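Local coordinates for protein beta-glucoside kinase (Listeria monocytogenes, PDB 4HTL) that catalyses the ATP-dependent phosphorylation of cellobiose to cellobiose-6'-phosphate and may also regulate transcription of the cellobiose-PTS operon, at residues I241-G246 / P251-E256; G224-L229 / K258-S263. One frame throughout, in Å; residues are numbered along the deposited sequence. Where two conformers were deposited one is given.

Interaction 1 of 2, residues I241-G246 / P251-E256; sequences IFIGGG and PTFIAE
Ile243 sets CB and its CG2 methyl against CE1 and CZ of the Phe253 ring, CG2 lying 3.8 Å from CE1. The two side chains meet at a slant. CG2 reaches the ring because it stands anti to the backbone N of Ile243, while CG1 turns beside that N (chi1 -50°) and runs off toward the helix's next residue. There its tip, CD1, comes 4.3 Å from CD1 of Ile254. Phe253 was modelled in two conformers, of which one is described. CG1 of Ile254 lies 3.8 Å above the plane of this ring on one face, displaced toward the rim, and the carbonyl O of Ile243 lies in the ring plane at the edge, 3.9 Å from CZ.

The contact joins strand 240-244 to the first turn of helix 253-261, the first two elements of a beta-alpha-beta unit completed by strand 270-273. Thr273 of that last strand touches both Phe253 and Ile254, and Tyr222 of helix 212-236 also touches the Phe253 side chain. The strand ends at Gly244 and the chain continues through Gly245 and Gly246, a glycine-rich turn that probably corresponds to the adenosine-binding motif of actin-like ATPases. The helix starts with the bond from Glu256 N to Thr252 O at 3.0 Å, and the Glu256 carboxylate forms a salt bridge with Arg250.

No hydrogen bond crosses between the segments, so strand and helix are held here by shape and burial of hydrocarbon, without a directional bond to fix their spacing.

Interaction 2 of 2, residues G224-L229 / K258-S263; sequences GICTGL and KHHMES
Cys226 reaches from helix 212-236 into the side of helix 253-261, a helix-to-helix contact in the layer that covers one side of the sheet containing strand 240-244, within the actin-like ATPase fold of ROK kinases. Its CB lies 3.6 Å from SE of Met261, which is a selenomethionine in this crystal. One bond further out, SG approaches the same selenium to 3.4 Å and also meets CG of Met261 at 3.7 Å. On another flank, the sulfur sits at the edge of the His260 imidazole, 3.6 Å from CD2. The line from SG to the ring centroid is 81° off the ring normal, so this sulfur-aromatic contact is made near the plane of the ring rather than over a face.

His260 was modelled in two conformers; in the one described, NE2 is hydrogen-bonded to OG1 of Thr223, one turn before Thr227 on the partner helix. In this conformer that bond probably helps to fix the ring's rotation. In Met261 the bend at chi2 (-63°) sets SE beside Cys226, and chi3 (-69°) turns only the terminal CE. Phe264 touches Cys226 and Leu266 touches Met261. Thr227 points away from this contact and packs on Pro164 of the second subunit, so helix 212-236 serves both the domain core and the dimer. One turn on from Cys226, Leu229 lies obliquely against Met261, its CD1 4.2 Å from the selenium.

The centres of the two interactions lie about 12 Å apart, and helix 253-261 serves both: its first turn in interaction 1, its far end in interaction 2. Along the chain the order is 224-229, 241-246, 251-256 and 258-263, so the strand-to-helix contact forms within the excursion bracketed by the helix-to-helix one. Helix 212-236 leads directly into strand 240-244, and Leu229 joins the two contacts, its CD2 lying 3.8 Å from CD1 of Ile241 and 4.3 Å from CD1 of Ile243. Together they stack two helices against the same side of one sheet, linking the two apolar contacts through Leu229 in this domain of the kinase.

Interaction 1 of 2, residues I241-G246 / P251-E256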
loop_
_atom_site.group_PDB
_atom_site.type_symbol
_atom_site.label_atom_id
_atom_site.label_comp_id
_atom_site.label_asym_id
_atom_site.label_seq_id
_atom_site.Cartn_x
_atom_site.Cartn_y
_atom_site.Cartn_z
ATOM N N ILE A 241 -5.260 9.277 7.917
ATOM C CA ILE A 241 -6.072 8.943 6.751
ATOM C C ILE A 241 -7.244 9.892 6.729
ATOM O O ILE A 241 -8.064 9.922 7.658
ATOM C CB ILE A 241 -6.572 7.481 6.761
ATOM C CG1 ILE A 241 -5.358 6.503 6.844
ATOM C CG2 ILE A 241 -7.450 7.166 5.524
ATOM C CD1 ILE A 241 -5.751 5.045 6.958
ATOM N N PHE A 242 -7.310 10.658 5.660
ATOM C CA PHE A 242 -8.384 11.628 5.468
ATOM C C PHE A 242 -9.481 11.016 4.629
ATOM O O PHE A 242 -9.233 10.558 3.494
ATOM C CB PHE A 242 -7.862 12.911 4.834
ATOM C CG PHE A 242 -6.772 13.590 5.647
ATOM C CD1 PHE A 242 -7.025 14.030 6.922
ATOM C CD2 PHE A 242 -5.468 13.702 5.166
ATOM C CE1 PHE A 242 -6.043 14.594 7.700
ATOM C CE2 PHE A 242 -4.494 14.298 5.927
ATOM C CZ PHE A 242 -4.765 14.725 7.187
ATOM N N ILE A 243 -10.703 11.035 5.162
ATOM C CA ILE A 243 -11.798 10.360 4.494
ATOM C C ILE A 243 -12.807 11.379 3.999
ATOM O O ILE A 243 -13.182 12.294 4.735
ATOM C CB ILE A 243 -12.505 9.329 5.399
ATOM C CG1 ILE A 243 -11.488 8.358 6.082
ATOM C CG2 ILE A 243 -13.543 8.554 4.528
ATOM C CD1 ILE A 243 -12.071 7.336 7.083
ATOM N N GLY A 244 -13.152 11.260 2.706
ATOM C CA GLY A 244 -14.049 12.170 2.054
ATOM C C GLY A 244 -15.033 11.446 1.153
ATOM O O GLY A 244 -15.147 10.223 1.187
ATOM N N GLY A 245 -15.773 12.224 0.363
ATOM C CA GLY A 245 -16.755 11.697 -0.562
ATOM C C GLY A 245 -18.173 11.776 -0.006
ATOM O O GLY A 245 -18.426 12.369 1.046
ATOM N N GLY A 246 -19.088 11.095 -0.701
ATOM C CA GLY A 246 -20.491 11.028 -0.322
ATOM C C GLY A 246 -20.746 10.642 1.121
ATOM O O GLY A 246 -21.689 11.115 1.718
ATOM N N PRO A 251 -23.176 13.037 9.177
ATOM C CA PRO A 251 -22.428 13.988 10.005
ATOM C C PRO A 251 -21.482 13.353 11.041
ATOM O O PRO A 251 -20.420 13.891 11.298
ATOM C CB PRO A 251 -23.535 14.769 10.703
ATOM C CG PRO A 251 -24.587 14.790 9.668
ATOM C CD PRO A 251 -24.610 13.388 9.140
ATOM N N THR A 252 -21.900 12.236 11.627
ATOM C CA THR A 252 -21.184 11.561 12.683
ATOM C C THR A 252 -20.354 10.373 12.193
ATOM O O THR A 252 -19.882 9.572 12.979
ATOM C CB THR A 252 -22.183 11.104 13.744
ATOM O OG1 THR A 252 -23.161 10.261 13.111
ATOM C CG2 THR A 252 -22.820 12.325 14.475
ATOM N N PHE A 253 -20.082 10.301 10.898
ATOM C CA PHE A 253 -19.434 9.078 10.400
ATOM C C PHE A 253 -18.054 8.837 10.960
ATOM O O PHE A 253 -17.714 7.692 11.205
ATOM C CB PHE A 253 -19.456 8.940 8.866
ATOM C CG PHE A 253 -18.252 9.515 8.169
ATOM C CD1 PHE A 253 -17.117 8.730 7.911
ATOM C CD2 PHE A 253 -18.261 10.827 7.728
ATOM C CE1 PHE A 253 -16.021 9.278 7.259
ATOM C CE2 PHE A 253 -17.166 11.379 7.072
ATOM C CZ PHE A 253 -16.043 10.603 6.845
ATOM N N ILE A 254 -17.241 9.871 11.196
ATOM C CA ILE A 254 -15.896 9.609 11.776
ATOM C C ILE A 254 -16.006 8.968 13.185
ATOM O O ILE A 254 -15.301 7.958 13.477
ATOM C CB ILE A 254 -14.996 10.887 11.806
ATOM C CG1 ILE A 254 -14.630 11.282 10.367
ATOM C CG2 ILE A 254 -13.738 10.621 12.639
ATOM C CD1 ILE A 254 -13.659 10.364 9.646
ATOM N N ALA A 255 -16.883 9.520 14.028
ATOM C CA ALA A 255 -17.091 8.978 15.378
ATOM C C ALA A 255 -17.588 7.541 15.258
ATOM O O ALA A 255 -17.139 6.670 16.013
ATOM C CB ALA A 255 -18.053 9.814 16.235
ATOM N N GLU A 256 -18.451 7.295 14.274
ATOM C CA GLU A 256 -19.040 5.940 14.074
ATOM C C GLU A 256 -17.981 4.912 13.619
ATOM O O GLU A 256 -17.954 3.801 14.076
ATOM C CB GLU A 256 -20.196 6.006 13.118
ATOM C CG GLU A 256 -21.414 6.709 13.710
ATOM C CD GLU A 256 -22.582 6.666 12.751
ATOM O OE1 GLU A 256 -22.664 7.448 11.850
ATOM O OE2 GLU A 256 -23.437 5.839 12.903
#

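Interaction 2 of 2, residues G224-L229 / K258-S263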
loop_
_atom_site.group_PDB
_atom_site.type_symbol
_atom_site.label_atom_id
_atom_site.label_comp_id
_atom_site.label_asym_id
_atom_site.label_seq_id
_atom_site.Cartn_x
_atom_site.Cartn_y
_atom_site.Cartn_z
ATOM N N GLY A 224 -16.715 -3.287 6.240
ATOM C CA GLY A 224 -15.960 -3.219 5.048
ATOM C C GLY A 224 -14.984 -2.068 5.076
ATOM O O GLY A 224 -13.835 -2.210 4.678
ATOM N N ILE A 225 -15.434 -0.895 5.537
ATOM C CA ILE A 225 -14.517 0.250 5.643
ATOM C C ILE A 225 -13.341 -0.063 6.614
ATOM O O ILE A 225 -12.167 0.200 6.294
ATOM C CB ILE A 225 -15.208 1.537 6.076
ATOM C CG1 ILE A 225 -16.235 1.949 5.014
ATOM C CG2 ILE A 225 -14.180 2.679 6.260
ATOM C CD1 ILE A 225 -17.200 3.043 5.450
ATOM N N CYS A 226 -13.677 -0.661 7.759
ATOM C CA CYS A 226 -12.665 -1.054 8.732
ATOM C C CYS A 226 -11.652 -2.067 8.139
ATOM O O CYS A 226 -10.485 -2.011 8.487
ATOM C CB CYS A 226 -13.303 -1.630 9.984
ATOM S SG CYS A 226 -14.099 -0.373 11.007
ATOM N N THR A 227 -12.132 -2.981 7.271
ATOM C CA THR A 227 -11.286 -3.961 6.620
ATOM C C THR A 227 -10.257 -3.212 5.755
ATOM O O THR A 227 -9.068 -3.489 5.825
ATOM C CB THR A 227 -12.125 -4.956 5.808
ATOM O OG1 THR A 227 -13.058 -5.597 6.700
ATOM C CG2 THR A 227 -11.270 -5.992 5.071
ATOM N N GLY A 228 -10.731 -2.268 4.943
ATOM C CA GLY A 228 -9.844 -1.493 4.130
ATOM C C GLY A 228 -8.909 -0.614 4.936
ATOM O O GLY A 228 -7.727 -0.526 4.606
ATOM N N LEU A 229 -9.410 0.031 5.979
ATOM C CA LEU A 229 -8.558 0.902 6.824
ATOM C C LEU A 229 -7.434 0.090 7.484
ATOM O O LEU A 229 -6.290 0.514 7.485
ATOM C CB LEU A 229 -9.351 1.607 7.889
ATOM C CG LEU A 229 -10.247 2.804 7.510
ATOM C CD1 LEU A 229 -11.025 3.234 8.781
ATOM C CD2 LEU A 229 -9.442 3.957 6.863
ATOM N N LYS A 258 -14.672 5.269 14.194
ATOM C CA LYS A 258 -13.776 5.048 15.332
ATOM C C LYS A 258 -14.360 4.007 16.284
ATOM O O LYS A 258 -13.627 3.211 16.865
ATOM C CB LYS A 258 -13.509 6.362 16.086
ATOM C CG LYS A 258 -12.559 7.335 15.381
ATOM C CD LYS A 258 -12.464 8.589 16.225
ATOM C CE LYS A 258 -11.550 9.600 15.623
ATOM N NZ LYS A 258 -11.606 10.840 16.437
ATOM N N HIS A 259 -15.667 4.090 16.531
ATOM C CA HIS A 259 -16.351 3.126 17.402
ATOM C C HIS A 259 -16.171 1.710 16.852
ATOM O O HIS A 259 -15.682 0.777 17.519
ATOM C CB HIS A 259 -17.821 3.526 17.518
ATOM C CG HIS A 259 -18.633 2.653 18.419
ATOM N ND1 HIS A 259 -18.626 2.774 19.784
ATOM C CD2 HIS A 259 -19.558 1.672 18.115
ATOM C CE1 HIS A 259 -19.516 1.899 20.289
ATOM N NE2 HIS A 259 -20.089 1.239 19.277
ATOM N N HIS A 260 -16.513 1.541 15.591
ATOM C CA HIS A 260 -16.373 0.237 14.934
ATOM C C HIS A 260 -14.946 -0.275 14.936
ATOM O O HIS A 260 -14.682 -1.487 15.090
ATOM C CB HIS A 260 -16.911 0.341 13.511
ATOM C CG HIS A 260 -17.602 -0.883 13.037
ATOM N ND1 HIS A 260 -18.904 -1.174 13.367
ATOM C CD2 HIS A 260 -17.164 -1.900 12.205
ATOM C CE1 HIS A 260 -19.252 -2.330 12.781
ATOM N NE2 HIS A 260 -18.192 -2.778 12.065
HETATM N N MSE A 261 -13.994 0.647 14.745
HETATM C CA MSE A 261 -12.573 0.334 14.760
HETATM C C MSE A 261 -12.031 -0.129 16.098
HETATM O O MSE A 261 -10.949 -0.696 16.161
HETATM C CB MSE A 261 -11.732 1.530 14.264
HETATM C CG MSE A 261 -11.700 1.729 12.782
HETATM SE SE MSE A 261 -10.894 0.309 11.746
HETATM C CE MSE A 261 -9.001 0.414 12.216
ATOM N N GLU A 262 -12.815 -0.044 17.151
ATOM C CA GLU A 262 -12.376 -0.576 18.450
ATOM C C GLU A 262 -12.146 -2.091 18.396
ATOM O O GLU A 262 -11.349 -2.629 19.175
ATOM C CB GLU A 262 -13.381 -0.187 19.552
ATOM C CG GLU A 262 -13.374 1.324 19.787
ATOM C CD GLU A 262 -14.189 1.784 20.971
ATOM O OE1 GLU A 262 -14.756 0.959 21.658
ATOM O OE2 GLU A 262 -14.285 3.020 21.188
ATOM N N SER A 263 -12.787 -2.762 17.420
ATOM C CA SER A 263 -12.619 -4.204 17.241
ATOM C C SER A 263 -11.395 -4.545 16.371
ATOM O O SER A 263 -11.062 -5.730 16.217
ATOM C CB SER A 263 -13.843 -4.812 16.633
ATOM O OG SER A 263 -14.998 -4.675 17.436
#